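Inositol 2-dehydrogenase/D-chiro-inositol 3-dehydrogenase (Lactobacillus casei, PDB 4MIY) oxidises myo-inositol and D-chiro-inositol to their keto forms, passing the hydride to NAD in a Rossmann-type nucleotide-binding domain. Local coordinates at residues V5-T10 against A28-V33; M13-I18 against V45-L50. All blocks are in the same frame, centred on the assembly; numbering follows the deposited sequence.

Contact 1. Residues V5-T10 against A28-V33. With NAD (nicotinamide-adenine-dinucleotide), chain E.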
loop_
_atom_site.group_PDB
_atom_site.type_symbol
_atom_site.label_atom_id
_atom_site.label_comp_id
_atom_site.label_asym_id
_atom_site.label_seq_id
_atom_site.Cartn_x
_atom_site.Cartn_y
_atom_site.Cartn_z
ATOM N N VAL A 5 29.715 -9.429 -32.070
ATOM C CA VAL A 5 28.984 -8.192 -32.185
ATOM C C VAL A 5 29.895 -7.022 -32.568
ATOM O O VAL A 5 30.966 -6.894 -32.062
ATOM C CB VAL A 5 28.264 -7.883 -30.847
ATOM C CG1 VAL A 5 27.591 -6.563 -30.868
ATOM C CG2 VAL A 5 27.255 -8.953 -30.557
ATOM N N GLY A 6 29.399 -6.202 -33.479
ATOM C CA GLY A 6 29.931 -4.889 -33.691
ATOM C C GLY A 6 29.017 -3.776 -33.169
ATOM O O GLY A 6 27.846 -3.845 -33.295
ATOM N N VAL A 7 29.621 -2.744 -32.614
ATOM C CA VAL A 7 28.901 -1.594 -32.087
ATOM C C VAL A 7 29.283 -0.304 -32.804
ATOM O O VAL A 7 30.405 0.048 -32.850
ATOM C CB VAL A 7 29.163 -1.388 -30.617
ATOM C CG1 VAL A 7 28.278 -0.289 -30.067
ATOM C CG2 VAL A 7 28.992 -2.661 -29.827
ATOM N N ILE A 8 28.287 0.359 -33.329
ATOM C CA ILE A 8 28.421 1.583 -34.059
ATOM C C ILE A 8 27.851 2.710 -33.218
ATOM O O ILE A 8 26.653 2.872 -33.108
ATOM C CB ILE A 8 27.666 1.494 -35.355
ATOM C CG1 ILE A 8 28.154 0.303 -36.158
ATOM C CG2 ILE A 8 27.791 2.793 -36.156
ATOM C CD1 ILE A 8 27.245 -0.038 -37.209
ATOM N N GLY A 9 28.756 3.470 -32.643
ATOM C CA GLY A 9 28.421 4.539 -31.746
ATOM C C GLY A 9 28.778 4.098 -30.373
ATOM O O GLY A 9 28.077 3.306 -29.787
ATOM N N THR A 10 29.849 4.624 -29.842
ATOM C CA THR A 10 30.281 4.260 -28.529
ATOM C C THR A 10 30.206 5.429 -27.541
ATOM O O THR A 10 31.153 5.786 -26.922
ATOM C CB THR A 10 31.690 3.659 -28.556
ATOM O OG1 THR A 10 32.606 4.619 -29.053
ATOM C CG2 THR A 10 31.732 2.504 -29.490
ATOM N N ALA A 28 27.702 -13.455 -25.839
ATOM C CA ALA A 28 28.148 -12.529 -26.860
ATOM C C ALA A 28 29.549 -12.013 -26.604
ATOM O O ALA A 28 30.059 -12.115 -25.522
ATOM C CB ALA A 28 27.208 -11.402 -26.938
ATOM N N GLU A 29 30.158 -11.458 -27.633
ATOM C CA GLU A 29 31.446 -10.759 -27.501
ATOM C C GLU A 29 31.509 -9.606 -28.467
ATOM O O GLU A 29 31.166 -9.755 -29.602
ATOM C CB GLU A 29 32.620 -11.687 -27.783
ATOM C CG GLU A 29 33.943 -11.007 -27.766
ATOM C CD GLU A 29 35.077 -11.930 -28.159
ATOM O OE1 GLU A 29 34.806 -12.924 -28.817
ATOM O OE2 GLU A 29 36.229 -11.640 -27.811
ATOM N N VAL A 30 31.946 -8.451 -27.971
ATOM C CA VAL A 30 32.142 -7.291 -28.808
ATOM C C VAL A 30 33.526 -7.395 -29.431
ATOM O O VAL A 30 34.502 -7.388 -28.753
ATOM C CB VAL A 30 32.024 -5.968 -28.055
ATOM C CG1 VAL A 30 32.061 -4.853 -28.999
ATOM C CG2 VAL A 30 30.727 -5.889 -27.362
ATOM N N VAL A 31 33.539 -7.534 -30.751
ATOM C CA VAL A 31 34.758 -7.726 -31.512
ATOM C C VAL A 31 35.078 -6.582 -32.464
ATOM O O VAL A 31 36.110 -6.585 -33.070
ATOM C CB VAL A 31 34.704 -9.043 -32.335
ATOM C CG1 VAL A 31 34.370 -10.197 -31.472
ATOM C CG2 VAL A 31 33.726 -8.934 -33.398
ATOM N N ALA A 32 34.205 -5.598 -32.569
ATOM C CA ALA A 32 34.457 -4.428 -33.402
ATOM C C ALA A 32 33.655 -3.259 -32.887
ATOM O O ALA A 32 32.605 -3.444 -32.328
ATOM C CB ALA A 32 34.102 -4.683 -34.786
ATOM N N VAL A 33 34.177 -2.066 -33.119
ATOM C CA VAL A 33 33.513 -0.831 -32.770
ATOM C C VAL A 33 33.859 0.249 -33.765
ATOM O O VAL A 33 34.878 0.187 -34.399
ATOM C CB VAL A 33 33.912 -0.317 -31.336
ATOM C CG1 VAL A 33 33.516 -1.257 -30.310
ATOM C CG2 VAL A 33 35.361 -0.105 -31.218
HETATM P PA NAD E . 25.755 9.992 -27.089
HETATM O O1A NAD E . 25.783 11.281 -27.752
HETATM O O2A NAD E . 26.379 9.775 -25.869
HETATM O O5B NAD E . 26.523 8.898 -27.938
HETATM C C5B NAD E . 26.378 8.717 -29.287
HETATM C C4B NAD E . 27.728 8.304 -29.890
HETATM O O4B NAD E . 27.514 8.174 -31.270
HETATM C C3B NAD E . 28.808 9.377 -29.843
HETATM O O3B NAD E . 29.975 8.833 -29.382
HETATM C C2B NAD E . 28.929 9.891 -31.251
HETATM O O2B NAD E . 30.226 10.339 -31.562
HETATM C C1B NAD E . 28.615 8.677 -32.040
HETATM N N9A NAD E . 28.139 8.919 -33.383
HETATM C C8A NAD E . 27.349 9.853 -33.813
HETATM N N7A NAD E . 27.050 9.713 -35.098
HETATM C C5A NAD E . 27.679 8.631 -35.513
HETATM C C6A NAD E . 27.848 7.900 -36.753
HETATM N N6A NAD E . 27.256 8.236 -37.872
HETATM N N1A NAD E . 28.571 6.806 -36.706
HETATM C C2A NAD E . 29.175 6.398 -35.652
HETATM N N3A NAD E . 29.103 7.030 -34.501
HETATM C C4A NAD E . 28.375 8.123 -34.385
HETATM O O3 NAD E . 24.226 9.595 -27.136
HETATM P PN NAD E . 23.519 8.313 -26.404
HETATM O O1N NAD E . 22.862 8.783 -25.192
HETATM O O2N NAD E . 24.492 7.329 -26.103
HETATM O O5D NAD E . 22.370 7.921 -27.326
HETATM C C5D NAD E . 22.642 7.117 -28.447
HETATM C C4D NAD E . 21.391 6.510 -28.992
HETATM O O4D NAD E . 20.844 5.697 -27.968
HETATM C C3D NAD E . 20.388 7.554 -29.351
HETATM O O3D NAD E . 19.683 7.103 -30.465
HETATM C C2D NAD E . 19.518 7.550 -28.097
HETATM O O2D NAD E . 18.265 7.976 -28.471
HETATM C C1D NAD E . 19.520 6.093 -27.728
HETATM N N1N NAD E . 19.151 5.875 -26.329
HETATM C C2N NAD E . 18.121 5.088 -26.031
HETATM C C3N NAD E . 17.691 4.872 -24.738
HETATM C C7N NAD E . 16.525 3.956 -24.446
HETATM O O7N NAD E . 16.190 3.103 -25.205
HETATM N N7N NAD E . 15.956 4.130 -23.323
HETATM C C4N NAD E . 18.409 5.464 -23.714
HETATM C C5N NAD E . 19.475 6.260 -24.067
HETATM C C6N NAD E . 19.813 6.455 -25.380
#
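Val7 and Val30 touch through one methyl each, CG2 of Val7 lying 3.9 Å from CG1 of Val30. CG1 of Val30 can reach Val7 because it stands anti to its own backbone N (chi1 -173°). Both residues sit on the same face of a parallel pair, and helix 12-24 covers them there through Ile18 and Leu21. Val33 is on this face too. Its CB meets CG2 of Thr10 at 4.0 Å, the two side chains crossing at about a right angle, and helix 38-47 packs on both. This is the tight, buried part.

Strands 3-8 and 28-34 run at 31° to each other in their parts 5-8 and 28-33. Val5 N donates a hydrogen bond to Glu29 O at 2.9 Å, and Val5 O accepts one from Val31 N at 3.0 Å. Val7 N then donates one to Ala32 O at 3.1 Å. The register slips by one residue between Val5 and Gly6, a beta bulge that falls at Val31.

The pair forms the two strands of the first beta-alpha-beta unit of the Rossmann fold, with helix 12-24 as the crossover. The turn after strand 3-8 leads to NAD. CG2 of Ile8 lies 3.9 Å from C2A of the adenine of NAD, and CA of Gly9 lies 3.8 Å from N3A of the same ring. At the backbone angles of Gly9 a CB would be jammed against O of Ile8, which calls for glycine.

Packing is looser at Ala28, Glu29 and Val31, which are partly exposed. Val5 itself is buried against Leu21. The Glu29 side chain starts away from Val5.

Contact 2. Residues M13-I18 against V45-L50. With NAD (nicotinamide-adenine-dinucleotide), chain E.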
loop_
_atom_site.group_PDB
_atom_site.type_symbol
_atom_site.label_atom_id
_atom_site.label_comp_id
_atom_site.label_asym_id
_atom_site.label_seq_id
_atom_site.Cartn_x
_atom_site.Cartn_y
_atom_site.Cartn_z
ATOM N N MET A 13 25.085 5.289 -24.246
ATOM C CA MET A 13 24.254 4.116 -24.350
ATOM C C MET A 13 25.019 3.027 -25.073
ATOM O O MET A 13 24.890 1.875 -24.778
ATOM C CB MET A 13 22.942 4.476 -25.027
ATOM C CG MET A 13 21.901 3.390 -25.054
ATOM S SD MET A 13 21.635 2.778 -23.380
ATOM C CE MET A 13 19.998 2.131 -23.536
ATOM N N GLY A 14 25.873 3.436 -26.000
ATOM C CA GLY A 14 26.754 2.485 -26.646
ATOM C C GLY A 14 27.656 1.769 -25.682
ATOM O O GLY A 14 27.822 0.579 -25.755
ATOM N N ARG A 15 28.240 2.504 -24.766
ATOM C CA ARG A 15 29.094 1.892 -23.798
ATOM C C ARG A 15 28.319 1.031 -22.815
ATOM O O ARG A 15 28.812 0.055 -22.326
ATOM C CB ARG A 15 29.851 2.946 -23.015
ATOM C CG ARG A 15 30.978 3.619 -23.767
ATOM C CD ARG A 15 31.465 4.898 -23.015
ATOM N NE ARG A 15 32.162 4.605 -21.796
ATOM C CZ ARG A 15 33.450 4.323 -21.720
ATOM N NH1 ARG A 15 34.195 4.305 -22.797
ATOM N NH2 ARG A 15 33.986 4.062 -20.562
ATOM N N ALA A 16 27.109 1.446 -22.523
ATOM C CA ALA A 16 26.273 0.675 -21.631
ATOM C C ALA A 16 25.835 -0.653 -22.248
ATOM O O ALA A 16 25.755 -1.616 -21.576
ATOM C CB ALA A 16 25.084 1.489 -21.202
ATOM N N HIS A 17 25.585 -0.655 -23.538
ATOM C CA HIS A 17 25.332 -1.903 -24.260
ATOM C C HIS A 17 26.579 -2.788 -24.334
ATOM O O HIS A 17 26.497 -3.962 -24.219
ATOM C CB HIS A 17 24.792 -1.642 -25.640
ATOM C CG HIS A 17 23.340 -1.326 -25.672
ATOM N ND1 HIS A 17 22.437 -1.946 -24.855
ATOM C CD2 HIS A 17 22.633 -0.482 -26.441
ATOM C CE1 HIS A 17 21.239 -1.477 -25.101
ATOM N NE2 HIS A 17 21.325 -0.599 -26.072
ATOM N N ILE A 18 27.734 -2.178 -24.535
ATOM C CA ILE A 18 28.978 -2.924 -24.471
ATOM C C ILE A 18 29.193 -3.567 -23.129
ATOM O O ILE A 18 29.580 -4.688 -23.037
ATOM C CB ILE A 18 30.198 -2.037 -24.828
ATOM C CG1 ILE A 18 30.123 -1.639 -26.285
ATOM C CG2 ILE A 18 31.506 -2.706 -24.440
ATOM C CD1 ILE A 18 31.185 -0.657 -26.690
ATOM N N VAL A 45 37.268 0.207 -26.283
ATOM C CA VAL A 45 38.018 -1.006 -26.355
ATOM C C VAL A 45 38.862 -1.122 -25.151
ATOM O O VAL A 45 38.995 -2.152 -24.554
ATOM C CB VAL A 45 38.929 -0.984 -27.544
ATOM C CG1 VAL A 45 39.827 -2.144 -27.503
ATOM C CG2 VAL A 45 38.145 -0.938 -28.786
ATOM N N ARG A 46 39.432 0.007 -24.778
ATOM C CA ARG A 46 40.328 0.053 -23.660
ATOM C C ARG A 46 39.657 -0.169 -22.314
ATOM O O ARG A 46 40.092 -0.988 -21.539
ATOM C CB ARG A 46 41.071 1.378 -23.674
ATOM C CG ARG A 46 42.208 1.472 -22.701
ATOM C CD ARG A 46 43.083 2.731 -22.968
ATOM N NE ARG A 46 42.284 3.950 -23.062
ATOM C CZ ARG A 46 42.126 4.650 -24.169
ATOM N NH1 ARG A 46 42.735 4.288 -25.265
ATOM N NH2 ARG A 46 41.380 5.729 -24.167
ATOM N N ASP A 47 38.600 0.580 -22.059
ATOM C CA ASP A 47 37.930 0.591 -20.783
ATOM C C ASP A 47 37.279 -0.735 -20.445
ATOM O O ASP A 47 37.214 -1.131 -19.320
ATOM C CB ASP A 47 36.880 1.697 -20.748
ATOM C CG ASP A 47 37.479 3.103 -20.749
ATOM O OD1 ASP A 47 38.693 3.252 -20.570
ATOM O OD2 ASP A 47 36.704 4.064 -20.928
ATOM N N PHE A 48 36.802 -1.418 -21.465
ATOM C CA PHE A 48 36.108 -2.676 -21.275
ATOM C C PHE A 48 36.967 -3.866 -21.619
ATOM O O PHE A 48 36.496 -4.963 -21.649
ATOM C CB PHE A 48 34.823 -2.674 -22.109
ATOM C CG PHE A 48 33.822 -1.694 -21.643
ATOM C CD1 PHE A 48 33.069 -1.960 -20.555
ATOM C CD2 PHE A 48 33.652 -0.519 -22.278
ATOM C CE1 PHE A 48 32.183 -1.074 -20.109
ATOM C CE2 PHE A 48 32.773 0.366 -21.828
ATOM C CZ PHE A 48 32.021 0.075 -20.746
ATOM N N HIS A 49 38.229 -3.613 -21.908
ATOM C CA HIS A 49 39.200 -4.678 -22.175
ATOM C C HIS A 49 38.803 -5.638 -23.244
ATOM O O HIS A 49 38.879 -6.816 -23.047
ATOM C CB HIS A 49 39.459 -5.508 -20.955
ATOM C CG HIS A 49 40.034 -4.744 -19.828
ATOM N ND1 HIS A 49 39.697 -3.442 -19.561
ATOM C CD2 HIS A 49 40.924 -5.102 -18.888
ATOM C CE1 HIS A 49 40.340 -3.033 -18.494
ATOM N NE2 HIS A 49 41.094 -4.022 -18.066
ATOM N N LEU A 50 38.381 -5.102 -24.356
ATOM C CA LEU A 50 37.870 -5.847 -25.447
ATOM C C LEU A 50 38.998 -6.312 -26.337
ATOM O O LEU A 50 39.979 -5.635 -26.484
ATOM C CB LEU A 50 36.978 -4.949 -26.263
ATOM C CG LEU A 50 35.731 -4.351 -25.645
ATOM C CD1 LEU A 50 34.976 -3.670 -26.657
ATOM C CD2 LEU A 50 34.882 -5.404 -25.039
HETATM P PA NAD E . 25.755 9.992 -27.089
HETATM O O1A NAD E . 25.783 11.281 -27.752
HETATM O O2A NAD E . 26.379 9.775 -25.869
HETATM O O5B NAD E . 26.523 8.898 -27.938
HETATM C C5B NAD E . 26.378 8.717 -29.287
HETATM C C4B NAD E . 27.728 8.304 -29.890
HETATM O O4B NAD E . 27.514 8.174 -31.270
HETATM C C3B NAD E . 28.808 9.377 -29.843
HETATM O O3B NAD E . 29.975 8.833 -29.382
HETATM C C2B NAD E . 28.929 9.891 -31.251
HETATM O O2B NAD E . 30.226 10.339 -31.562
HETATM C C1B NAD E . 28.615 8.677 -32.040
HETATM N N9A NAD E . 28.139 8.919 -33.383
HETATM C C8A NAD E . 27.349 9.853 -33.813
HETATM N N7A NAD E . 27.050 9.713 -35.098
HETATM C C5A NAD E . 27.679 8.631 -35.513
HETATM C C6A NAD E . 27.848 7.900 -36.753
HETATM N N6A NAD E . 27.256 8.236 -37.872
HETATM N N1A NAD E . 28.571 6.806 -36.706
HETATM C C2A NAD E . 29.175 6.398 -35.652
HETATM N N3A NAD E . 29.103 7.030 -34.501
HETATM C C4A NAD E . 28.375 8.123 -34.385
HETATM O O3 NAD E . 24.226 9.595 -27.136
HETATM P PN NAD E . 23.519 8.313 -26.404
HETATM O O1N NAD E . 22.862 8.783 -25.192
HETATM O O2N NAD E . 24.492 7.329 -26.103
HETATM O O5D NAD E . 22.370 7.921 -27.326
HETATM C C5D NAD E . 22.642 7.117 -28.447
HETATM C C4D NAD E . 21.391 6.510 -28.992
HETATM O O4D NAD E . 20.844 5.697 -27.968
HETATM C C3D NAD E . 20.388 7.554 -29.351
HETATM O O3D NAD E . 19.683 7.103 -30.465
HETATM C C2D NAD E . 19.518 7.550 -28.097
HETATM O O2D NAD E . 18.265 7.976 -28.471
HETATM C C1D NAD E . 19.520 6.093 -27.728
HETATM N N1N NAD E . 19.151 5.875 -26.329
HETATM C C2N NAD E . 18.121 5.088 -26.031
HETATM C C3N NAD E . 17.691 4.872 -24.738
HETATM C C7N NAD E . 16.525 3.956 -24.446
HETATM O O7N NAD E . 16.190 3.103 -25.205
HETATM N N7N NAD E . 15.956 4.130 -23.323
HETATM C C4N NAD E . 18.409 5.464 -23.714
HETATM C C5N NAD E . 19.475 6.260 -24.067
HETATM C C6N NAD E . 19.813 6.455 -25.380
#
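Ile18 and Phe48 mark the closest backbone approach, with their CA atoms 7.8 Å apart, so side chains must bridge the gap. Segment 13-18 is helical throughout. Segment 45-50 is the last turn of helix 38-47 and its exit. A Schellman motif ends that helix, with hydrogen bonds from Leu50 N to Val45 O and from His49 N to Arg46 O, and His49 at positive phi. Phe48 and Leu50 both start toward helix 12-24.

CG2 of Ile18 lies over one face of the Phe48 ring, 4.0 Å from its centroid, in a CH-pi contact shifted toward the rim. The branch that points opposite the backbone N of Ile18 is the one that meets the ring. The same methyl also meets CD1 of Leu50 at 4.2 Å.

The Arg15 side chain passes CE2 of Phe48 with CB and CG. Its chain bends at chi3 (70°), which turns one face of the guanidinium to CE2 of Phe48, 4.0 Å from CZ of Arg15. The two planes are 52° apart, so this is no parallel stack. At the edge of the guanidinium, NH2 forms a salt bridge to OD2 of Asp47 at 2.7 Å. It meets OD2 on the anti side. NH1 of Arg15 adds a weak hydrogen bond to the same oxygen. With an alanine here, the Asp47 carboxylate is likely to lose its charged mate, and CE2 of Phe48 the flat group beside it.

At the far end of segment 13-18, Met13 N gives a nearly straight hydrogen bond to O2N of NAD, at the glycine-rich start of helix 12-24. Both hydrogen bonds to Asp47 converge on OD2, with the guanidinium and carboxylate planes 81° apart, so this is not a side-by-side, two-oxygen salt bridge. The opposite charges probably offset each other at the protein surface, beside the apolar contact of Ile18, Phe48 and Leu50.

Contact 1 is core and contact 2 is surface, though their centres are only about 8 Å apart. Contact 1 joins two strands of the parallel sheet by backbone hydrogen bonds and small aliphatic side chains. Contact 2 joins helix 12-24 to the C-terminal end of helix 38-47 and the turn that follows, on one side of that sheet, through an aromatic ring and an ion pair. They meet in a shared apolar layer: Val7 packs on Ile18, Val30 on Leu50, and Val33 on Val45. Helix 12-24 links the strands of contact 1 and supplies one segment of contact 2. Both also touch NAD, contact 1 at its adenine end and contact 2 at a phosphate oxygen and the nicotinamide.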